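Local coordinates for protein nicotinate phosphoribosyltransferase (Porphyromonas gingivalis, PDB 2IM5) that probably catalyses the ATP-dependent formation of nicotinate D-ribonucleotide from nicotinate and phosphoribosyl diphosphate, a step of NAD(+) biosynthesis, at residues E68-E73 and S195-A200; P75-I80 and N238-D243; Y252-F257 and E280-K285. All blocks are in the same frame, centred on the assembly; numbering follows the deposited sequence.

How the interactions relate
Interactions 1 and 2 both tie the N-terminal part of the chain to the alpha/beta part built on the parallel sheet; interaction 3 lies wholly within the latter. Helices 64-73 and 79-87 follow each other, so residues 68-73 and 75-80 adjoin in sequence and reach separate partners, residues 195-200 and 238-243, with contact centres about 15 Å apart. Interaction 3 is remote: centre to centre it is about 33 Å from interaction 1, across the chain's centre, and about 29 Å from interaction 2. Residues 195-200, 252-257 and 280-285 all follow parallel strands, near the C-terminal strand ends where type II phosphoribosyltransferases have their active site, as this enzyme probably does. His213, a predicted phosphohistidine, is unmodified here.

Interaction 1. Residues E68-E73 and S195-A200; sequences EFLQRE and SNVHLA
Phe69 O accepts Glu73 N at 2.7 Å, a backbone bond in the last turn of helix 64-73, and the same two residues meet again through the Phe69 ring, one face of which carries Glu73 CB toward the rim, 3.6 Å above its plane. With CG anti to the backbone N (chi1 172°), the ring reaches out toward helix 197-203. Val197 CG1 meets the ring at its edge, in plane, 3.8 Å from Phe69 CE2; Ala200 comes in obliquely, its CB 4.3 Å from Phe69 CZ. Leu70 adds a methyl contact, its CD2 4.2 Å from Val197 CG1, and also packs on Leu85 of helix 79-87. The contact joins the N-terminal domain to the start of the helix that follows strand 191-194 of the parallel sheet, in the fold of type II phosphoribosyltransferases. Beyond Ala200, His201 stacks on the Phe69 ring. Asn196 is the N-cap of this helix: its OD1 accepts Leu199 N at 3.0 Å, nearly straight (164°), with the donor above the carbonyl plane. The amide is steadied from its other end, where ND2 bonds to Asp9 OD1.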
loop_
_atom_site.group_PDB
_atom_site.type_symbol
_atom_site.label_atom_id
_atom_site.label_comp_id
_atom_site.label_asym_id
_atom_site.label_seq_id
_atom_site.Cartn_x
_atom_site.Cartn_y
_atom_site.Cartn_z
ATOM N N GLU A 68 0.394 -4.083 -23.265
ATOM C CA GLU A 68 1.579 -4.873 -23.606
ATOM C C GLU A 68 2.566 -4.873 -22.446
ATOM O O GLU A 68 3.236 -5.876 -22.189
ATOM C CB GLU A 68 2.263 -4.313 -24.852
ATOM C CG GLU A 68 1.508 -4.585 -26.141
ATOM C CD GLU A 68 2.090 -3.836 -27.336
ATOM O OE1 GLU A 68 3.335 -3.856 -27.511
ATOM O OE2 GLU A 68 1.299 -3.232 -28.101
ATOM N N PHE A 69 2.658 -3.742 -21.749
ATOM C CA PHE A 69 3.544 -3.635 -20.598
ATOM C C PHE A 69 3.081 -4.607 -19.504
ATOM O O PHE A 69 3.884 -5.340 -18.927
ATOM C CB PHE A 69 3.528 -2.210 -20.046
ATOM C CG PHE A 69 4.272 -2.053 -18.754
ATOM C CD1 PHE A 69 5.666 -2.082 -18.726
ATOM C CD2 PHE A 69 3.577 -1.894 -17.556
ATOM C CE1 PHE A 69 6.359 -1.954 -17.519
ATOM C CE2 PHE A 69 4.253 -1.766 -16.352
ATOM C CZ PHE A 69 5.654 -1.796 -16.331
ATOM N N LEU A 70 1.784 -4.605 -19.217
ATOM C CA LEU A 70 1.247 -5.489 -18.190
ATOM C C LEU A 70 1.524 -6.951 -18.529
ATOM O O LEU A 70 1.891 -7.743 -17.660
ATOM C CB LEU A 70 -0.265 -5.282 -18.029
ATOM C CG LEU A 70 -0.724 -3.917 -17.504
ATOM C CD1 LEU A 70 -2.236 -3.887 -17.423
ATOM C CD2 LEU A 70 -0.114 -3.656 -16.126
ATOM N N GLN A 71 1.353 -7.305 -19.798
ATOM C CA GLN A 71 1.580 -8.679 -20.228
ATOM C C GLN A 71 3.043 -9.072 -20.080
ATOM O O GLN A 71 3.352 -10.201 -19.713
ATOM C CB GLN A 71 1.138 -8.852 -21.680
ATOM C CG GLN A 71 -0.322 -8.530 -21.901
ATOM C CD GLN A 71 -0.699 -8.496 -23.371
ATOM O OE1 GLN A 71 -0.007 -7.886 -24.187
ATOM N NE2 GLN A 71 -1.810 -9.136 -23.714
ATOM N N ARG A 72 3.944 -8.134 -20.339
ATOM C CA ARG A 72 5.367 -8.433 -20.245
ATOM C C ARG A 72 5.979 -8.298 -18.862
ATOM O O ARG A 72 6.789 -9.131 -18.468
ATOM C CB ARG A 72 6.152 -7.555 -21.226
ATOM C CG ARG A 72 5.795 -7.837 -22.672
ATOM C CD ARG A 72 6.498 -6.919 -23.649
ATOM N NE ARG A 72 6.072 -7.208 -25.016
ATOM C CZ ARG A 72 6.448 -6.517 -26.088
ATOM N NH1 ARG A 72 7.266 -5.476 -25.968
ATOM N NH2 ARG A 72 6.007 -6.873 -27.288
ATOM N N GLU A 73 5.584 -7.266 -18.126
ATOM C CA GLU A 73 6.154 -7.013 -16.814
ATOM C C GLU A 73 5.387 -7.493 -15.594
ATOM O O GLU A 73 5.964 -7.600 -14.513
ATOM C CB GLU A 73 6.444 -5.522 -16.676
ATOM C CG GLU A 73 7.447 -5.019 -17.690
ATOM C CD GLU A 73 8.739 -5.811 -17.654
ATOM O OE1 GLU A 73 9.343 -5.911 -16.560
ATOM O OE2 GLU A 73 9.146 -6.339 -18.713
ATOM N N SER A 195 6.377 1.197 -6.818
ATOM C CA SER A 195 5.048 0.661 -6.631
ATOM C C SER A 195 4.101 1.243 -7.675
ATOM O O SER A 195 3.096 0.618 -8.028
ATOM C CB SER A 195 4.562 0.988 -5.219
ATOM O OG SER A 195 3.286 0.432 -4.988
ATOM N N ASN A 196 4.433 2.437 -8.169
ATOM C CA ASN A 196 3.618 3.113 -9.179
ATOM C C ASN A 196 3.804 2.417 -10.525
ATOM O O ASN A 196 4.836 2.584 -11.186
ATOM C CB ASN A 196 4.034 4.579 -9.291
ATOM C CG ASN A 196 3.088 5.382 -10.150
ATOM O OD1 ASN A 196 2.758 4.988 -11.273
ATOM N ND2 ASN A 196 2.645 6.523 -9.631
ATOM N N VAL A 197 2.804 1.646 -10.937
ATOM C CA VAL A 197 2.888 0.891 -12.191
ATOM C C VAL A 197 3.108 1.770 -13.421
ATOM O O VAL A 197 3.883 1.413 -14.314
ATOM C CB VAL A 197 1.630 0.019 -12.390
ATOM C CG1 VAL A 197 1.799 -0.888 -13.608
ATOM C CG2 VAL A 197 1.386 -0.809 -11.131
ATOM N N HIS A 198 2.432 2.917 -13.458
ATOM C CA HIS A 198 2.570 3.858 -14.561
ATOM C C HIS A 198 4.006 4.377 -14.714
ATOM O O HIS A 198 4.562 4.396 -15.821
ATOM C CB HIS A 198 1.631 5.049 -14.367
ATOM C CG HIS A 198 1.986 6.236 -15.206
ATOM N ND1 HIS A 198 2.037 6.189 -16.584
ATOM C CD2 HIS A 198 2.313 7.505 -14.859
ATOM C CE1 HIS A 198 2.377 7.378 -17.050
ATOM N NE2 HIS A 198 2.551 8.194 -16.024
ATOM N N LEU A 199 4.601 4.807 -13.605
ATOM C CA LEU A 199 5.956 5.324 -13.654
ATOM C C LEU A 199 6.992 4.224 -13.889
ATOM O O LEU A 199 8.086 4.492 -14.383
ATOM C CB LEU A 199 6.260 6.108 -12.376
ATOM C CG LEU A 199 5.427 7.397 -12.268
ATOM C CD1 LEU A 199 5.785 8.154 -10.998
ATOM C CD2 LEU A 199 5.673 8.274 -13.507
ATOM N N ALA A 200 6.652 2.986 -13.537
ATOM C CA ALA A 200 7.566 1.873 -13.756
ATOM C C ALA A 200 7.587 1.641 -15.265
ATOM O O ALA A 200 8.626 1.349 -15.856
ATOM C CB ALA A 200 7.070 0.629 -13.039
#

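Interaction 2. Residues P75-I80 and N238-D243; sequences PYLPPI and NVYDGD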
loop_
_atom_site.group_PDB
_atom_site.type_symbol
_atom_site.label_atom_id
_atom_site.label_comp_id
_atom_site.label_asym_id
_atom_site.label_seq_id
_atom_site.Cartn_x
_atom_site.Cartn_y
_atom_site.Cartn_z
ATOM N N PRO A 75 3.400 -10.547 -15.412
ATOM C CA PRO A 75 2.883 -11.849 -15.842
ATOM C C PRO A 75 2.064 -12.601 -14.803
ATOM O O PRO A 75 1.277 -13.470 -15.165
ATOM C CB PRO A 75 4.149 -12.604 -16.256
ATOM C CG PRO A 75 5.172 -12.056 -15.311
ATOM C CD PRO A 75 4.875 -10.573 -15.341
ATOM N N TYR A 76 2.250 -12.292 -13.520
ATOM C CA TYR A 76 1.460 -12.973 -12.496
ATOM C C TYR A 76 -0.019 -12.554 -12.583
ATOM O O TYR A 76 -0.879 -13.151 -11.934
ATOM C CB TYR A 76 2.033 -12.720 -11.095
ATOM C CG TYR A 76 2.649 -11.361 -10.918
ATOM C CD1 TYR A 76 1.858 -10.247 -10.647
ATOM C CD2 TYR A 76 4.025 -11.178 -11.073
ATOM C CE1 TYR A 76 2.422 -8.972 -10.538
ATOM C CE2 TYR A 76 4.601 -9.907 -10.967
ATOM C CZ TYR A 76 3.793 -8.814 -10.703
ATOM O OH TYR A 76 4.345 -7.556 -10.628
ATOM N N LEU A 77 -0.312 -11.524 -13.376
ATOM C CA LEU A 77 -1.701 -11.108 -13.585
ATOM C C LEU A 77 -2.090 -11.879 -14.852
ATOM O O LEU A 77 -1.542 -11.641 -15.932
ATOM C CB LEU A 77 -1.816 -9.605 -13.834
ATOM C CG LEU A 77 -1.435 -8.660 -12.695
ATOM C CD1 LEU A 77 -1.572 -7.205 -13.173
ATOM C CD2 LEU A 77 -2.319 -8.916 -11.484
ATOM N N PRO A 78 -3.028 -12.832 -14.728
ATOM C CA PRO A 78 -3.486 -13.652 -15.851
ATOM C C PRO A 78 -4.169 -12.857 -16.957
ATOM O O PRO A 78 -4.620 -11.733 -16.744
ATOM C CB PRO A 78 -4.457 -14.645 -15.193
ATOM C CG PRO A 78 -4.097 -14.614 -13.741
ATOM C CD PRO A 78 -3.769 -13.169 -13.505
ATOM N N PRO A 79 -4.266 -13.449 -18.159
ATOM C CA PRO A 79 -4.900 -12.801 -19.306
ATOM C C PRO A 79 -6.335 -12.348 -19.020
ATOM O O PRO A 79 -6.769 -11.303 -19.504
ATOM C CB PRO A 79 -4.829 -13.877 -20.388
ATOM C CG PRO A 79 -3.561 -14.596 -20.058
ATOM C CD PRO A 79 -3.649 -14.729 -18.555
ATOM N N ILE A 80 -7.069 -13.128 -18.234
ATOM C CA ILE A 80 -8.441 -12.770 -17.913
ATOM C C ILE A 80 -8.490 -11.432 -17.176
ATOM O O ILE A 80 -9.397 -10.637 -17.406
ATOM C CB ILE A 80 -9.149 -13.862 -17.043
ATOM C CG1 ILE A 80 -10.608 -13.457 -16.772
ATOM C CG2 ILE A 80 -8.438 -14.040 -15.712
ATOM C CD1 ILE A 80 -11.472 -13.382 -18.037
ATOM N N ASN A 238 -3.055 -19.618 -3.517
ATOM C CA ASN A 238 -3.958 -20.161 -4.530
ATOM C C ASN A 238 -3.971 -19.240 -5.739
ATOM O O ASN A 238 -3.992 -19.693 -6.881
ATOM C CB ASN A 238 -5.378 -20.287 -3.973
ATOM C CG ASN A 238 -6.401 -20.677 -5.043
ATOM O OD1 ASN A 238 -6.805 -19.857 -5.878
ATOM N ND2 ASN A 238 -6.817 -21.939 -5.024
ATOM N N VAL A 239 -3.943 -17.939 -5.487
ATOM C CA VAL A 239 -3.976 -16.979 -6.572
ATOM C C VAL A 239 -2.652 -16.832 -7.322
ATOM O O VAL A 239 -2.632 -16.840 -8.552
ATOM C CB VAL A 239 -4.410 -15.579 -6.051
ATOM C CG1 VAL A 239 -4.385 -14.553 -7.184
ATOM C CG2 VAL A 239 -5.807 -15.661 -5.428
ATOM N N TYR A 240 -1.547 -16.725 -6.591
ATOM C CA TYR A 240 -0.262 -16.488 -7.236
ATOM C C TYR A 240 0.761 -17.606 -7.257
ATOM O O TYR A 240 1.875 -17.412 -7.735
ATOM C CB TYR A 240 0.347 -15.202 -6.655
ATOM C CG TYR A 240 -0.478 -13.984 -7.028
ATOM C CD1 TYR A 240 -0.591 -13.584 -8.356
ATOM C CD2 TYR A 240 -1.201 -13.278 -6.065
ATOM C CE1 TYR A 240 -1.402 -12.519 -8.718
ATOM C CE2 TYR A 240 -2.017 -12.208 -6.423
ATOM C CZ TYR A 240 -2.110 -11.840 -7.753
ATOM O OH TYR A 240 -2.902 -10.790 -8.134
ATOM N N ASP A 241 0.376 -18.771 -6.746
ATOM C CA ASP A 241 1.230 -19.958 -6.738
ATOM C C ASP A 241 2.668 -19.746 -6.298
ATOM O O ASP A 241 3.578 -20.315 -6.892
ATOM C CB ASP A 241 1.252 -20.587 -8.131
ATOM C CG ASP A 241 -0.122 -20.640 -8.772
ATOM O OD1 ASP A 241 -1.057 -21.185 -8.138
ATOM O OD2 ASP A 241 -0.264 -20.143 -9.916
ATOM N N GLY A 242 2.885 -18.939 -5.267
ATOM C CA GLY A 242 4.243 -18.714 -4.813
ATOM C C GLY A 242 4.850 -17.388 -5.234
ATOM O O GLY A 242 5.846 -16.968 -4.656
ATOM N N ASP A 243 4.285 -16.734 -6.246
ATOM C CA ASP A 243 4.804 -15.426 -6.659
ATOM C C ASP A 243 4.355 -14.398 -5.619
ATOM O O ASP A 243 3.466 -14.677 -4.817
ATOM C CB ASP A 243 4.265 -15.024 -8.039
ATOM C CG ASP A 243 5.045 -15.657 -9.179
ATOM O OD1 ASP A 243 6.289 -15.733 -9.073
ATOM O OD2 ASP A 243 4.426 -16.068 -10.188
#
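The Tyr240 ring meets the backbone of Tyr76 with its edge. The carbonyl O of Tyr76 lies in the plane of that ring, 3.3 Å from Tyr240 CE1, so the partly negative oxygen faces a C-H edge, an approach that should be mildly attractive electrostatically. One bond further along the rim, Tyr240 CD1 packs against Tyr76 CB at 3.9 Å. The phenol ring of Tyr76 itself leads away from here, its chi1 of 34° off the staggered positions. Leu77 reaches the far end of the Tyr240 side chain, crossing it at a slant, with CD2 3.9 Å from Tyr240 OH. That hydroxyl is satisfied elsewhere, donating to Thr16 O of helix 12-24. Tyr240, the last residue of helix 228-240, thus joins that helix end, which precedes strand 246-248 at one edge of the parallel sheet, to the connection between helices 64-73 and 79-87, where Pro78 is the N-cap of the second helix. The ring is buried, with Val239 CG1 over one face toward the rim, 3.4 Å above its plane, and Trp236 meeting it with the ring planes at about 55°. Tyr240 also opens a type I' beta turn, closed by the bond from Asp243 N to Tyr240 O at 2.9 Å, in which Asp241 leaves the helix with positive phi. The turn brings the Asp243 side chain back beside residues 75-80, where the contact is loose: its OD2 is 4.2 Å from Tyr76 CB, at the exposed margin. On the inner side, Pro78 and Val239 both pack on Tyr19 of helix 12-24.

Interaction 3. Residues Y252-F257 and E280-K285; sequences YTTDVF and EIFIEK
Asp255 and Lys285 form a salt bridge between two helices that follow neighbouring strands of the parallel sheet: helix 254-260 comes after strand 246-248, and helix 279-292 lies in the beta-alpha-beta crossover from strand 271-274 to strand 301-304. The ionic contact uses a single carboxylate oxygen, with Asp255 OD1 3.0 Å from Lys285 NZ and OD2 turned further off. The lysine chain is extended beyond CG and crosses the aspartate at about a right angle, which places OD1 beside its last carbons as well as its ammonium group. Since Asp255 lies in the first turn of its helix, the helix dipole probably also steadies its negative charge. Apolar contact fills the inner side, where Thr254 CG2 packs on Lys285 CD at 4.1 Å and equally on Phe282 CE1. Polar bonds of Thr254 lead out of the pair: its OG1 is hydrogen-bonded to Asp370 OD2 and Thr249 OG1. The Phe282 ring, which also meets His274, stands with CG anti to the backbone N (chi1 -179°) and turns its edge to the threonine; OG1 of Thr254 lies in the ring plane, 3.9 Å from Phe282 CE1.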
loop_
_atom_site.group_PDB
_atom_site.type_symbol
_atom_site.label_atom_id
_atom_site.label_comp_id
_atom_site.label_asym_id
_atom_site.label_seq_id
_atom_site.Cartn_x
_atom_site.Cartn_y
_atom_site.Cartn_z
ATOM N N TYR A 252 -3.005 -8.029 12.895
ATOM C CA TYR A 252 -3.613 -8.286 14.193
ATOM C C TYR A 252 -2.508 -8.478 15.208
ATOM O O TYR A 252 -2.626 -9.311 16.102
ATOM C CB TYR A 252 -4.506 -9.534 14.138
ATOM C CG TYR A 252 -5.630 -9.394 13.143
ATOM C CD1 TYR A 252 -6.593 -8.396 13.288
ATOM C CD2 TYR A 252 -5.693 -10.215 12.023
ATOM C CE1 TYR A 252 -7.586 -8.215 12.339
ATOM C CE2 TYR A 252 -6.684 -10.047 11.065
ATOM C CZ TYR A 252 -7.627 -9.041 11.228
ATOM O OH TYR A 252 -8.599 -8.850 10.278
ATOM N N THR A 253 -1.437 -7.702 15.049
ATOM C CA THR A 253 -0.291 -7.782 15.941
ATOM C C THR A 253 0.671 -8.860 15.457
ATOM O O THR A 253 0.257 -9.969 15.114
ATOM C CB THR A 253 -0.755 -8.094 17.383
ATOM O OG1 THR A 253 -0.912 -6.866 18.112
ATOM C CG2 THR A 253 0.186 -9.022 18.064
ATOM N N THR A 254 1.956 -8.526 15.421
ATOM C CA THR A 254 2.975 -9.463 14.982
ATOM C C THR A 254 3.137 -10.656 15.929
ATOM O O THR A 254 3.487 -11.751 15.484
ATOM C CB THR A 254 4.340 -8.752 14.793
ATOM O OG1 THR A 254 4.262 -7.887 13.654
ATOM C CG2 THR A 254 5.454 -9.765 14.551
ATOM N N ASP A 255 2.873 -10.465 17.219
ATOM C CA ASP A 255 2.982 -11.579 18.161
ATOM C C ASP A 255 1.960 -12.662 17.814
ATOM O O ASP A 255 2.259 -13.855 17.899
ATOM C CB ASP A 255 2.771 -11.115 19.611
ATOM C CG ASP A 255 3.949 -10.297 20.144
ATOM O OD1 ASP A 255 5.049 -10.370 19.550
ATOM O OD2 ASP A 255 3.781 -9.595 21.165
ATOM N N VAL A 256 0.756 -12.240 17.425
ATOM C CA VAL A 256 -0.287 -13.185 17.058
ATOM C C VAL A 256 0.125 -13.885 15.760
ATOM O O VAL A 256 -0.009 -15.098 15.625
ATOM C CB VAL A 256 -1.636 -12.470 16.852
ATOM C CG1 VAL A 256 -2.625 -13.409 16.174
ATOM C CG2 VAL A 256 -2.185 -12.004 18.200
ATOM N N PHE A 257 0.645 -13.118 14.807
ATOM C CA PHE A 257 1.081 -13.692 13.538
ATOM C C PHE A 257 2.141 -14.771 13.758
ATOM O O PHE A 257 1.992 -15.907 13.308
ATOM C CB PHE A 257 1.677 -12.617 12.631
ATOM C CG PHE A 257 2.143 -13.141 11.299
ATOM C CD1 PHE A 257 1.297 -13.134 10.200
ATOM C CD2 PHE A 257 3.420 -13.687 11.158
ATOM C CE1 PHE A 257 1.709 -13.664 8.977
ATOM C CE2 PHE A 257 3.844 -14.220 9.947
ATOM C CZ PHE A 257 2.985 -14.209 8.852
ATOM N N GLU A 280 13.988 -3.070 15.344
ATOM C CA GLU A 280 14.895 -3.965 16.055
ATOM C C GLU A 280 14.120 -5.052 16.794
ATOM O O GLU A 280 14.542 -6.207 16.848
ATOM C CB GLU A 280 15.757 -3.168 17.036
ATOM C CG GLU A 280 16.666 -4.016 17.906
ATOM C CD GLU A 280 17.881 -3.241 18.411
ATOM O OE1 GLU A 280 17.757 -2.022 18.667
ATOM O OE2 GLU A 280 18.961 -3.857 18.560
ATOM N N ILE A 281 12.982 -4.680 17.368
ATOM C CA ILE A 281 12.150 -5.644 18.073
ATOM C C ILE A 281 11.549 -6.623 17.060
ATOM O O ILE A 281 11.467 -7.825 17.317
ATOM C CB ILE A 281 11.024 -4.928 18.852
ATOM C CG1 ILE A 281 11.632 -4.196 20.053
ATOM C CG2 ILE A 281 9.969 -5.928 19.312
ATOM C CD1 ILE A 281 10.651 -3.336 20.808
ATOM N N PHE A 282 11.146 -6.107 15.902
ATOM C CA PHE A 282 10.568 -6.946 14.859
ATOM C C PHE A 282 11.606 -7.967 14.384
ATOM O O PHE A 282 11.294 -9.145 14.199
ATOM C CB PHE A 282 10.124 -6.092 13.670
ATOM C CG PHE A 282 9.487 -6.884 12.568
ATOM C CD1 PHE A 282 8.118 -7.154 12.587
ATOM C CD2 PHE A 282 10.258 -7.381 11.518
ATOM C CE1 PHE A 282 7.523 -7.909 11.571
ATOM C CE2 PHE A 282 9.679 -8.135 10.504
ATOM C CZ PHE A 282 8.306 -8.400 10.528
ATOM N N ILE A 283 12.842 -7.513 14.186
ATOM C CA ILE A 283 13.906 -8.401 13.728
ATOM C C ILE A 283 14.108 -9.577 14.685
ATOM O O ILE A 283 14.261 -10.724 14.248
ATOM C CB ILE A 283 15.230 -7.627 13.558
ATOM C CG1 ILE A 283 15.068 -6.588 12.443
ATOM C CG2 ILE A 283 16.363 -8.589 13.243
ATOM C CD1 ILE A 283 16.208 -5.604 12.329
ATOM N N GLU A 284 14.096 -9.300 15.986
ATOM C CA GLU A 284 14.266 -10.354 16.993
ATOM C C GLU A 284 13.150 -11.388 16.910
ATOM O O GLU A 284 13.412 -12.590 16.898
ATOM C CB GLU A 284 14.269 -9.777 18.414
ATOM C CG GLU A 284 15.416 -8.840 18.726
ATOM C CD GLU A 284 16.762 -9.417 18.335
ATOM O OE1 GLU A 284 17.047 -10.586 18.690
ATOM O OE2 GLU A 284 17.534 -8.691 17.672
ATOM N N LYS A 285 11.903 -10.920 16.872
ATOM C CA LYS A 285 10.751 -11.818 16.796
ATOM C C LYS A 285 10.829 -12.714 15.567
ATOM O O LYS A 285 10.629 -13.924 15.657
ATOM C CB LYS A 285 9.445 -11.020 16.750
ATOM C CG LYS A 285 9.128 -10.240 18.017
ATOM C CD LYS A 285 7.864 -9.403 17.839
ATOM C CE LYS A 285 7.467 -8.681 19.124
ATOM N NZ LYS A 285 6.343 -7.711 18.873
#